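Local atomic coordinates of CDP-glucose 4,6-dehydratase (Salmonella enterica subsp. enterica serovar Typhi, PDB entry 1WVG), a protein that catalyses the conversion of CDP-D-glucose to CDP-4-dehydro-6-deoxy-D-glucose and water, using NAD(+), in the biosynthesis of lipopolysaccharide O-antigen. Residues T18-S23 with Q233-P238; V191-V196 with S240-V245. One frame throughout, in Å; residues are numbered along the deposited sequence.

Contact 1: T18-S23 with Q233-P238; sequences TGFKGS and QHVLEP. With APR (adenosine-5-diphosphoribose), chain C.
F20 and V235 reach for each other from opposite directions, and theirs is the closest meeting of the two segments. The far end of the phenyl ring does the touching. CE2 of F20 lies 3.7 Å from CG2 of V235, and CZ packs against CB and CG1 of the same valine. The methyl CG2 comes to the ring obliquely and also nears CA of K21. F20 holds CG anti to its backbone N (chi1 173°), which swings the far end of the ring over to V235, while ligand O1B stays at the ring edge nearer the backbone. W24, one turn further along the helix, meets the F20 ring with its plane nearly perpendicular and also touches V235. The backbone of F20 faces adenosine-5-diphosphoribose: N of F20 donates to O2A of the ligand at 2.7 Å, almost straight at 176°. The N of K21 donates to ligand O2B at 2.8 Å. This is the Rossmann dinucleotide-binding arrangement: the N-terminus of helix 20-31, with G19 at the N-cap, points at the diphosphate. The helix dipole would favour the negative charge there. G19 O accepts from both N and OG of S23, from opposite faces of its plane. Before the cap, OG1 of T18 and O3' of the adenosine ribose share a hydrogen bond of 2.5 Å. K21 runs a bent chain along the ligand. Its NZ makes a weak bond to O1D at 3.1 Å and a further hydrogen bond to the hydroxyl of Y242. Next to V235 in the chain, ND1 of H234 accepts in its ring plane from N of L236, a capping bond of 2.9 Å in the turn that leads into helix 236-251.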
ATOM      1  N   THR A  18       5.385  28.883  26.005  1.00 22.51           N
ATOM      2  CA  THR A  18       4.431  29.976  26.216  1.00 25.86           C
ATOM      3  C   THR A  18       3.005  29.717  25.723  1.00 34.03           C
ATOM      4  O   THR A  18       2.073  30.481  26.018  1.00 29.08           O
ATOM      5  CB  THR A  18       5.013  31.299  25.674  1.00 30.69           C
ATOM      6  OG1 THR A  18       5.200  31.169  24.275  1.00 28.60           O
ATOM      7  CG2 THR A  18       6.386  31.513  26.329  1.00 30.46           C
ATOM      8  N   GLY A  19       2.841  28.638  24.970  1.00 21.47           N
ATOM      9  CA  GLY A  19       1.562  28.291  24.426  1.00 16.98           C
ATOM     10  C   GLY A  19       0.673  27.503  25.366  1.00 22.55           C
ATOM     11  O   GLY A  19       0.947  27.300  26.561  1.00 25.08           O
ATOM     12  N   PHE A  20      -0.428  27.065  24.742  1.00 20.92           N
ATOM     13  CA  PHE A  20      -1.453  26.286  25.419  1.00 24.03           C
ATOM     14  C   PHE A  20      -0.896  24.959  25.916  1.00 20.92           C
ATOM     15  O   PHE A  20      -0.914  24.664  27.110  1.00 20.93           O
ATOM     16  CB  PHE A  20      -2.679  26.147  24.490  1.00 20.68           C
ATOM     17  CG  PHE A  20      -3.767  25.227  24.979  1.00 20.74           C
ATOM     18  CD1 PHE A  20      -4.432  25.465  26.180  1.00 22.86           C
ATOM     19  CD2 PHE A  20      -4.152  24.134  24.201  1.00 19.83           C
ATOM     20  CE1 PHE A  20      -5.459  24.634  26.625  1.00 23.16           C
ATOM     21  CE2 PHE A  20      -5.164  23.278  24.630  1.00 21.42           C
ATOM     22  CZ  PHE A  20      -5.830  23.553  25.825  1.00 19.58           C
ATOM     23  N   LYS A  21      -0.386  24.157  24.982  1.00 24.20           N
ATOM     24  CA  LYS A  21       0.187  22.865  25.344  1.00 25.40           C
ATOM     25  C   LYS A  21       1.385  23.052  26.266  1.00 17.27           C
ATOM     26  O   LYS A  21       1.533  22.327  27.260  1.00 21.76           O
ATOM     27  CB  LYS A  21       0.645  22.053  24.111  1.00 23.77           C
ATOM     28  CG  LYS A  21      -0.425  21.737  23.068  1.00 48.96           C
ATOM     29  CD  LYS A  21      -0.625  20.249  22.748  1.00 32.07           C
ATOM     30  CE  LYS A  21       0.467  19.617  21.901  1.00 36.22           C
ATOM     31  NZ  LYS A  21      -0.021  18.848  20.741  1.00 31.98           N
ATOM     32  N   GLY A  22       2.233  24.026  25.870  1.00 16.60           N
ATOM     33  CA  GLY A  22       3.461  24.336  26.591  1.00 18.90           C
ATOM     34  C   GLY A  22       3.263  24.664  28.042  1.00 24.51           C
ATOM     35  O   GLY A  22       3.981  24.175  28.934  1.00 24.00           O
ATOM     36  N   SER A  23       2.267  25.527  28.253  1.00 20.77           N
ATOM     37  CA  SER A  23       1.951  25.981  29.590  1.00 18.43           C
ATOM     38  C   SER A  23       1.492  24.854  30.455  1.00 22.17           C
ATOM     39  O   SER A  23       1.880  24.721  31.613  1.00 27.60           O
ATOM     40  CB  SER A  23       0.855  27.021  29.549  1.00 27.36           C
ATOM     41  OG  SER A  23       1.412  28.196  29.032  1.00 32.81           O
ATOM     42  N   GLN A 233      -9.545  15.499  22.381  1.00 19.24           N
ATOM     43  CA  GLN A 233      -9.071  15.002  23.644  1.00 22.28           C
ATOM     44  C   GLN A 233      -8.562  16.065  24.598  1.00 21.11           C
ATOM     45  O   GLN A 233      -7.896  17.016  24.227  1.00 25.10           O
ATOM     46  CB  GLN A 233      -7.934  13.984  23.402  1.00 26.95           C
ATOM     47  CG  GLN A 233      -6.681  14.688  22.866  1.00 25.81           C
ATOM     48  CD  GLN A 233      -5.522  13.772  22.479  1.00 32.62           C
ATOM     49  OE1 GLN A 233      -4.639  14.179  21.709  1.00 26.49           O
ATOM     50  NE2 GLN A 233      -5.479  12.562  23.038  1.00 27.11           N
ATOM     51  N   HIS A 234      -8.824  15.848  25.862  1.00 19.15           N
ATOM     52  CA  HIS A 234      -8.320  16.740  26.878  1.00 25.58           C
ATOM     53  C   HIS A 234      -6.825  16.924  26.670  1.00 32.58           C
ATOM     54  O   HIS A 234      -6.065  15.969  26.483  1.00 20.92           O
ATOM     55  CB  HIS A 234      -8.538  16.179  28.315  1.00 26.83           C
ATOM     56  CG  HIS A 234      -8.378  17.265  29.348  1.00 28.42           C
ATOM     57  ND1 HIS A 234      -7.135  17.732  29.715  1.00 31.54           N
ATOM     58  CD2 HIS A 234      -9.310  18.006  30.007  1.00 30.53           C
ATOM     59  CE1 HIS A 234      -7.317  18.706  30.595  1.00 31.94           C
ATOM     60  NE2 HIS A 234      -8.619  18.897  30.796  1.00 29.44           N
ATOM     61  N   VAL A 235      -6.410  18.168  26.754  1.00 23.08           N
ATOM     62  CA  VAL A 235      -5.026  18.538  26.571  1.00 21.04           C
ATOM     63  C   VAL A 235      -4.077  17.685  27.399  1.00 19.24           C
ATOM     64  O   VAL A 235      -2.952  17.434  26.996  1.00 24.17           O
ATOM     65  CB  VAL A 235      -4.852  20.065  26.818  1.00 23.26           C
ATOM     66  CG1 VAL A 235      -5.241  20.468  28.239  1.00 23.10           C
ATOM     67  CG2 VAL A 235      -3.447  20.564  26.468  1.00 23.18           C
ATOM     68  N   LEU A 236      -4.502  17.255  28.587  1.00 16.57           N
ATOM     69  CA  LEU A 236      -3.617  16.459  29.465  1.00 18.68           C
ATOM     70  C   LEU A 236      -3.328  15.050  28.948  1.00 32.11           C
ATOM     71  O   LEU A 236      -2.337  14.415  29.319  1.00 24.69           O
ATOM     72  CB  LEU A 236      -4.090  16.383  30.929  1.00 18.32           C
ATOM     73  CG  LEU A 236      -4.128  17.747  31.627  1.00 21.85           C
ATOM     74  CD1 LEU A 236      -4.704  17.601  33.029  1.00 19.16           C
ATOM     75  CD2 LEU A 236      -2.694  18.250  31.730  1.00 24.01           C
ATOM     76  N   GLU A 237      -4.205  14.558  28.077  1.00 23.99           N
ATOM     77  CA  GLU A 237      -4.030  13.221  27.522  1.00 20.29           C
ATOM     78  C   GLU A 237      -2.747  12.969  26.729  1.00 17.33           C
ATOM     79  O   GLU A 237      -1.972  12.071  27.073  1.00 24.61           O
ATOM     80  CB  GLU A 237      -5.285  12.806  26.753  1.00 22.21           C
ATOM     81  CG  GLU A 237      -6.523  13.009  27.645  1.00 25.52           C
ATOM     82  CD  GLU A 237      -7.020  11.721  28.237  1.00 44.85           C
ATOM     83  OE1 GLU A 237      -6.287  10.902  28.765  1.00 36.20           O
ATOM     84  OE2 GLU A 237      -8.310  11.558  28.084  1.00 31.22           O
ATOM     85  N   PRO A 238      -2.513  13.739  25.665  1.00 19.45           N
ATOM     86  CA  PRO A 238      -1.319  13.532  24.876  1.00 17.49           C
ATOM     87  C   PRO A 238      -0.122  13.915  25.709  1.00 19.53           C
ATOM     88  O   PRO A 238       0.904  13.261  25.633  1.00 18.95           O
ATOM     89  CB  PRO A 238      -1.429  14.457  23.671  1.00 21.54           C
ATOM     90  CG  PRO A 238      -2.512  15.484  23.985  1.00 15.85           C
ATOM     91  CD  PRO A 238      -3.265  14.939  25.181  1.00 19.38           C
TER
HETATM   92  N1  APR C 400       9.984  30.716  17.745  1.00 23.39           N
HETATM   93  C2  APR C 400       9.726  30.264  18.995  1.00 18.70           C
HETATM   94  N3  APR C 400       8.591  29.899  19.509  1.00 16.60           N
HETATM   95  C4  APR C 400       7.586  29.980  18.611  1.00 16.67           C
HETATM   96  C5  APR C 400       7.668  30.385  17.317  1.00 16.61           C
HETATM   97  C6  APR C 400       8.955  30.798  16.857  1.00 22.54           C
HETATM   98  N6  APR C 400       9.280  31.199  15.616  1.00 20.22           N
HETATM   99  N7  APR C 400       6.426  30.310  16.700  1.00 16.14           N
HETATM  100  C8  APR C 400       5.612  29.874  17.650  1.00 11.23           C
HETATM  101  N9  APR C 400       6.266  29.658  18.823  1.00 26.91           N
HETATM  102  C1' APR C 400       5.742  29.201  20.098  1.00 22.70           C
HETATM  103  C2' APR C 400       4.742  30.176  20.655  1.00 25.25           C
HETATM  104  O2' APR C 400       5.419  31.318  21.200  1.00 27.03           O
HETATM  105  C3' APR C 400       4.104  29.282  21.720  1.00 16.08           C
HETATM  106  O3' APR C 400       4.848  29.086  22.931  1.00 21.69           O
HETATM  107  O4' APR C 400       4.988  28.050  19.887  1.00 22.99           O
HETATM  108  C4' APR C 400       3.996  27.960  20.912  1.00 13.81           C
HETATM  109  C5' APR C 400       2.706  27.776  20.171  1.00 16.41           C
HETATM  110  O5' APR C 400       1.667  27.569  21.161  1.00 24.68           O
HETATM  111  PA  APR C 400       0.087  27.694  20.786  1.00 26.37           P
HETATM  112  O1A APR C 400      -0.174  28.664  19.642  1.00 22.94           O
HETATM  113  O2A APR C 400      -0.708  27.778  22.109  1.00 25.08           O
HETATM  114  O3A APR C 400      -0.182  26.270  20.169  1.00 23.39           O
HETATM  115  PB  APR C 400      -0.354  24.864  20.969  1.00 22.84           P
HETATM  116  O1B APR C 400      -1.812  24.490  20.844  1.00 28.18           O
HETATM  117  O2B APR C 400       0.299  24.900  22.339  1.00 28.55           O
HETATM  118  O5D APR C 400       0.611  23.949  20.093  1.00 39.81           O
HETATM  119  C5D APR C 400       1.777  23.401  20.728  1.00 35.08           C
HETATM  120  O4D APR C 400       1.593  21.189  19.622  1.00 28.91           O
HETATM  121  O1D APR C 400      -0.258  20.706  18.275  1.00 34.29           O
HETATM  122  C1D APR C 400       1.153  21.067  18.300  1.00 40.39           C
HETATM  123  O2D APR C 400       1.604  22.411  16.300  1.00 30.88           O
HETATM  124  C2D APR C 400       1.308  22.448  17.710  1.00 39.79           C
HETATM  125  O3D APR C 400       3.689  22.342  17.690  1.00 34.05           O
HETATM  126  C3D APR C 400       2.585  22.937  18.369  1.00 80.62           C
HETATM  127  C4D APR C 400       2.395  22.407  19.772  1.00 45.62           C

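Contact 2: V191-V196 with S240-V245; sequences VRAGNV and SGYIVV. With CXY (cytidine-5'-diphospho-beta-D-xylose), chain D.
V191 lays its CG2 methyl over one face of the Y242 ring. The methyl sits 4.2 Å from the ring centroid and 28° off the normal, a CH-pi contact. The two side chains cross obliquely, and CG2 of V191 comes nearest to CE1 of Y242 at 3.7 Å. V191 sets CG2 between its backbone N and carbonyl carbon, with CG1 beside the N (chi1 -66°). That sends CG1 to CG2 of V245, three residues on from Y242 in the helix. At the phenol end, CB of A193 lies 3.3 Å from OH of Y242. A water joins this hydroxyl to the strand. It donates to V191 O, accepts from A193 N at 2.7 Å, and is hydrogen-bonded to OH of Y242. The hydroxyl also bonds NZ of K21, so water and lysine together fix the phenol end. Further along the strand, past G194, ND2 of N195 donates to O1B of the bound CDP-xylose at 2.8 Å. Segment 240-245 of helix 236-251 runs nearly antiparallel to strand 191-193 (166°), the axes coming within 9.7 Å. The helix lies against the parallel Rossmann sheet, where Y242 and V245 also touch the flanking strands 126-130 and 259-262.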
ATOM      1  N   VAL A 191       5.907  12.549  18.202  1.00 18.36           N
ATOM      2  CA  VAL A 191       4.641  12.279  18.813  1.00 16.64           C
ATOM      3  C   VAL A 191       3.557  13.045  18.093  1.00 25.19           C
ATOM      4  O   VAL A 191       3.708  14.232  17.812  1.00 19.76           O
ATOM      5  CB  VAL A 191       4.720  12.583  20.305  1.00 17.05           C
ATOM      6  CG1 VAL A 191       5.698  11.589  20.917  1.00 10.41           C
ATOM      7  CG2 VAL A 191       5.319  13.964  20.412  1.00 15.03           C
ATOM      8  N   ARG A 192       2.495  12.321  17.766  1.00 19.53           N
ATOM      9  CA  ARG A 192       1.398  12.864  17.012  1.00 18.05           C
ATOM     10  C   ARG A 192       0.152  12.831  17.815  1.00 26.34           C
ATOM     11  O   ARG A 192      -0.453  11.743  17.985  1.00 20.89           O
ATOM     12  CB  ARG A 192       1.188  12.073  15.710  1.00 15.90           C
ATOM     13  CG  ARG A 192       2.518  11.804  15.050  1.00 15.29           C
ATOM     14  CD  ARG A 192       2.512  10.608  14.126  1.00 18.51           C
ATOM     15  NE  ARG A 192       3.877  10.447  13.667  1.00 17.59           N
ATOM     16  CZ  ARG A 192       4.332   9.416  12.974  1.00 25.67           C
ATOM     17  NH1 ARG A 192       3.513   8.423  12.594  1.00 16.43           N
ATOM     18  NH2 ARG A 192       5.647   9.388  12.644  1.00 17.98           N
ATOM     19  N   ALA A 193      -0.253  14.013  18.290  1.00 19.67           N
ATOM     20  CA  ALA A 193      -1.468  14.027  19.106  1.00 20.66           C
ATOM     21  C   ALA A 193      -2.704  14.296  18.303  1.00 18.91           C
ATOM     22  O   ALA A 193      -2.606  14.556  17.106  1.00 23.28           O
ATOM     23  CB  ALA A 193      -1.360  15.035  20.216  1.00 19.47           C
ATOM     24  N   GLY A 194      -3.851  14.211  18.981  1.00 22.47           N
ATOM     25  CA  GLY A 194      -5.137  14.491  18.364  1.00 26.71           C
ATOM     26  C   GLY A 194      -5.414  16.012  18.426  1.00 31.69           C
ATOM     27  O   GLY A 194      -4.497  16.835  18.295  1.00 33.27           O
ATOM     28  N   ASN A 195      -6.691  16.380  18.595  1.00 21.13           N
ATOM     29  CA  ASN A 195      -7.116  17.763  18.717  1.00 20.54           C
ATOM     30  C   ASN A 195      -7.297  18.010  20.198  1.00 20.45           C
ATOM     31  O   ASN A 195      -8.243  17.474  20.751  1.00 21.46           O
ATOM     32  CB  ASN A 195      -8.443  18.018  17.998  1.00 20.46           C
ATOM     33  CG  ASN A 195      -8.183  18.361  16.547  1.00 40.49           C
ATOM     34  OD1 ASN A 195      -7.456  17.636  15.857  1.00 24.03           O
ATOM     35  ND2 ASN A 195      -8.790  19.437  16.046  1.00 16.41           N
ATOM     36  N   VAL A 196      -6.354  18.744  20.823  1.00 23.64           N
ATOM     37  CA  VAL A 196      -6.395  19.036  22.251  1.00 20.47           C
ATOM     38  C   VAL A 196      -7.351  20.159  22.542  1.00 26.03           C
ATOM     39  O   VAL A 196      -7.319  21.201  21.904  1.00 27.21           O
ATOM     40  CB  VAL A 196      -5.054  19.460  22.878  1.00 20.65           C
ATOM     41  CG1 VAL A 196      -4.149  18.264  23.032  1.00 17.60           C
ATOM     42  CG2 VAL A 196      -4.357  20.538  22.053  1.00 19.16           C
ATOM     43  N   SER A 240       0.456  13.421  28.760  1.00 20.63           N
ATOM     44  CA  SER A 240       0.801  12.200  29.540  1.00 20.67           C
ATOM     45  C   SER A 240       1.582  11.258  28.654  1.00 30.00           C
ATOM     46  O   SER A 240       2.582  10.664  29.075  1.00 25.01           O
ATOM     47  CB  SER A 240      -0.413  11.488  30.176  1.00 23.93           C
ATOM     48  OG  SER A 240      -1.263  10.881  29.228  1.00 23.48           O
ATOM     49  N   GLY A 241       1.105  11.149  27.407  1.00 22.53           N
ATOM     50  CA  GLY A 241       1.795  10.316  26.456  1.00 18.98           C
ATOM     51  C   GLY A 241       3.189  10.858  26.237  1.00 18.02           C
ATOM     52  O   GLY A 241       4.172  10.096  26.281  1.00 18.66           O
ATOM     53  N   TYR A 242       3.303  12.186  26.013  1.00 21.12           N
ATOM     54  CA  TYR A 242       4.643  12.785  25.812  1.00 19.74           C
ATOM     55  C   TYR A 242       5.569  12.527  27.016  1.00 17.84           C
ATOM     56  O   TYR A 242       6.771  12.327  26.898  1.00 18.81           O
ATOM     57  CB  TYR A 242       4.648  14.327  25.694  1.00 16.78           C
ATOM     58  CG  TYR A 242       3.788  14.857  24.593  1.00 23.06           C
ATOM     59  CD1 TYR A 242       3.154  13.985  23.705  1.00 21.40           C
ATOM     60  CD2 TYR A 242       3.593  16.233  24.446  1.00 20.88           C
ATOM     61  CE1 TYR A 242       2.373  14.489  22.658  1.00 21.96           C
ATOM     62  CE2 TYR A 242       2.781  16.739  23.426  1.00 17.76           C
ATOM     63  CZ  TYR A 242       2.177  15.867  22.518  1.00 27.19           C
ATOM     64  OH  TYR A 242       1.363  16.347  21.498  1.00 26.44           O
ATOM     65  N   ILE A 243       4.991  12.577  28.195  1.00 16.19           N
ATOM     66  CA  ILE A 243       5.784  12.445  29.388  1.00 20.12           C
ATOM     67  C   ILE A 243       6.281  11.040  29.537  1.00 24.15           C
ATOM     68  O   ILE A 243       7.451  10.808  29.870  1.00 22.03           O
ATOM     69  CB  ILE A 243       4.982  12.904  30.605  1.00 21.85           C
ATOM     70  CG1 ILE A 243       5.019  14.409  30.685  1.00 13.68           C
ATOM     71  CG2 ILE A 243       5.479  12.336  31.927  1.00 21.11           C
ATOM     72  CD1 ILE A 243       3.833  14.893  31.512  1.00 20.33           C
ATOM     73  N   VAL A 244       5.370  10.121  29.271  1.00 24.13           N
ATOM     74  CA  VAL A 244       5.689   8.701  29.375  1.00 23.92           C
ATOM     75  C   VAL A 244       6.800   8.291  28.429  1.00 28.60           C
ATOM     76  O   VAL A 244       7.746   7.573  28.803  1.00 31.38           O
ATOM     77  CB  VAL A 244       4.473   7.812  29.232  1.00 27.83           C
ATOM     78  CG1 VAL A 244       4.947   6.396  28.912  1.00 30.26           C
ATOM     79  CG2 VAL A 244       3.650   7.858  30.524  1.00 21.79           C
ATOM     80  N   VAL A 245       6.724   8.798  27.205  1.00 21.93           N
ATOM     81  CA  VAL A 245       7.761   8.426  26.274  1.00 20.68           C
ATOM     82  C   VAL A 245       9.060   9.013  26.679  1.00 29.58           C
ATOM     83  O   VAL A 245      10.086   8.377  26.508  1.00 28.36           O
ATOM     84  CB  VAL A 245       7.485   8.673  24.786  1.00 30.70           C
ATOM     85  CG1 VAL A 245       6.153   8.070  24.388  1.00 34.87           C
ATOM     86  CG2 VAL A 245       7.410  10.168  24.589  1.00 31.28           C
TER
HETATM   87  O1B CXY D 401      -8.230  20.571  13.503  1.00 29.16           O
HETATM   88  PB  CXY D 401      -7.667  21.972  13.636  1.00 28.73           P
HETATM   89  O2B CXY D 401      -7.707  22.775  12.362  1.00 25.77           O
HETATM   90  O1' CXY D 401      -6.122  21.888  14.194  1.00 29.67           O
HETATM   91  O3A CXY D 401      -8.601  22.450  14.771  1.00 26.46           O
HETATM   92  PA  CXY D 401      -9.823  23.552  14.795  1.00 28.73           P
HETATM   93  O1A CXY D 401     -10.261  23.601  16.216  1.00 18.54           O
HETATM   94  O2A CXY D 401      -9.378  24.851  14.247  1.00 23.86           O
HETATM   95  O5D CXY D 401     -10.873  22.881  13.803  1.00 35.02           O
HETATM   96  C5D CXY D 401     -11.628  21.759  14.281  1.00 35.54           C
HETATM   97  C4D CXY D 401     -12.795  21.535  13.351  1.00 27.79           C
HETATM   98  O4D CXY D 401     -13.877  22.393  13.789  1.00 23.69           O
HETATM   99  C3D CXY D 401     -12.577  21.793  11.860  1.00 19.35           C
HETATM  100  O3D CXY D 401     -13.319  20.910  10.945  1.00 26.15           O
HETATM  101  C2D CXY D 401     -13.083  23.245  11.811  1.00 18.82           C
HETATM  102  O2D CXY D 401     -13.449  23.557  10.464  1.00 26.64           O
HETATM  103  C1D CXY D 401     -14.308  23.138  12.690  1.00 25.69           C
HETATM  104  N1  CXY D 401     -14.798  24.429  13.181  1.00 22.25           N
HETATM  105  C6  CXY D 401     -13.990  25.227  13.975  1.00 32.21           C
HETATM  106  C5  CXY D 401     -14.388  26.378  14.457  1.00 41.10           C
HETATM  107  C4  CXY D 401     -15.682  26.892  14.169  1.00 39.91           C
HETATM  108  N3  CXY D 401     -16.464  26.037  13.374  1.00 18.64           N
HETATM  109  C2  CXY D 401     -16.083  24.814  12.847  1.00 32.34           C
HETATM  110  N4  CXY D 401     -16.130  27.970  14.545  1.00 28.90           N
HETATM  111  O2  CXY D 401     -16.818  24.124  12.132  1.00 24.87           O
HETATM  112  C1' CXY D 401      -6.035  21.816  15.606  1.00 32.29           C
HETATM  113  C2' CXY D 401      -4.845  22.659  15.995  1.00 33.86           C
HETATM  114  C3' CXY D 401      -3.636  22.032  15.329  1.00 26.04           C
HETATM  115  C4' CXY D 401      -3.461  20.588  15.801  1.00 20.22           C
HETATM  116  C5' CXY D 401      -4.733  19.799  15.522  1.00 17.17           C
HETATM  117  O2' CXY D 401      -4.973  24.017  15.522  1.00 26.37           O
HETATM  118  O3' CXY D 401      -2.450  22.747  15.724  1.00 21.96           O
HETATM  119  O4' CXY D 401      -2.338  19.994  15.154  1.00 28.08           O
HETATM  120  O5' CXY D 401      -5.870  20.450  16.097  1.00 29.32           O
HETATM  121  O   HOH W   1       1.537  15.891  18.873  1.00 26.18           O

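In the fold
Both contacts are buried near the centre of the chain, with centres 9 Å apart, and both use helix 236-251. Contact 1 takes the start of that helix, contact 2 the turns that follow. Strands 232-234 and 187-197 are parallel neighbours in one sheet, and Q233 probably bonds G194 and N195 across them. P238 of contact 1 packs on A193 and V196 of contact 2. Contact 1 joins the helix start to the diphosphate-binding end of helix 20-31, so a small apolar patch sits beside four hydrogen bonds to the nucleotide, one of them weak. Contact 2 is helix-on-sheet packing with a bridging water. Each contact reaches a different ligand.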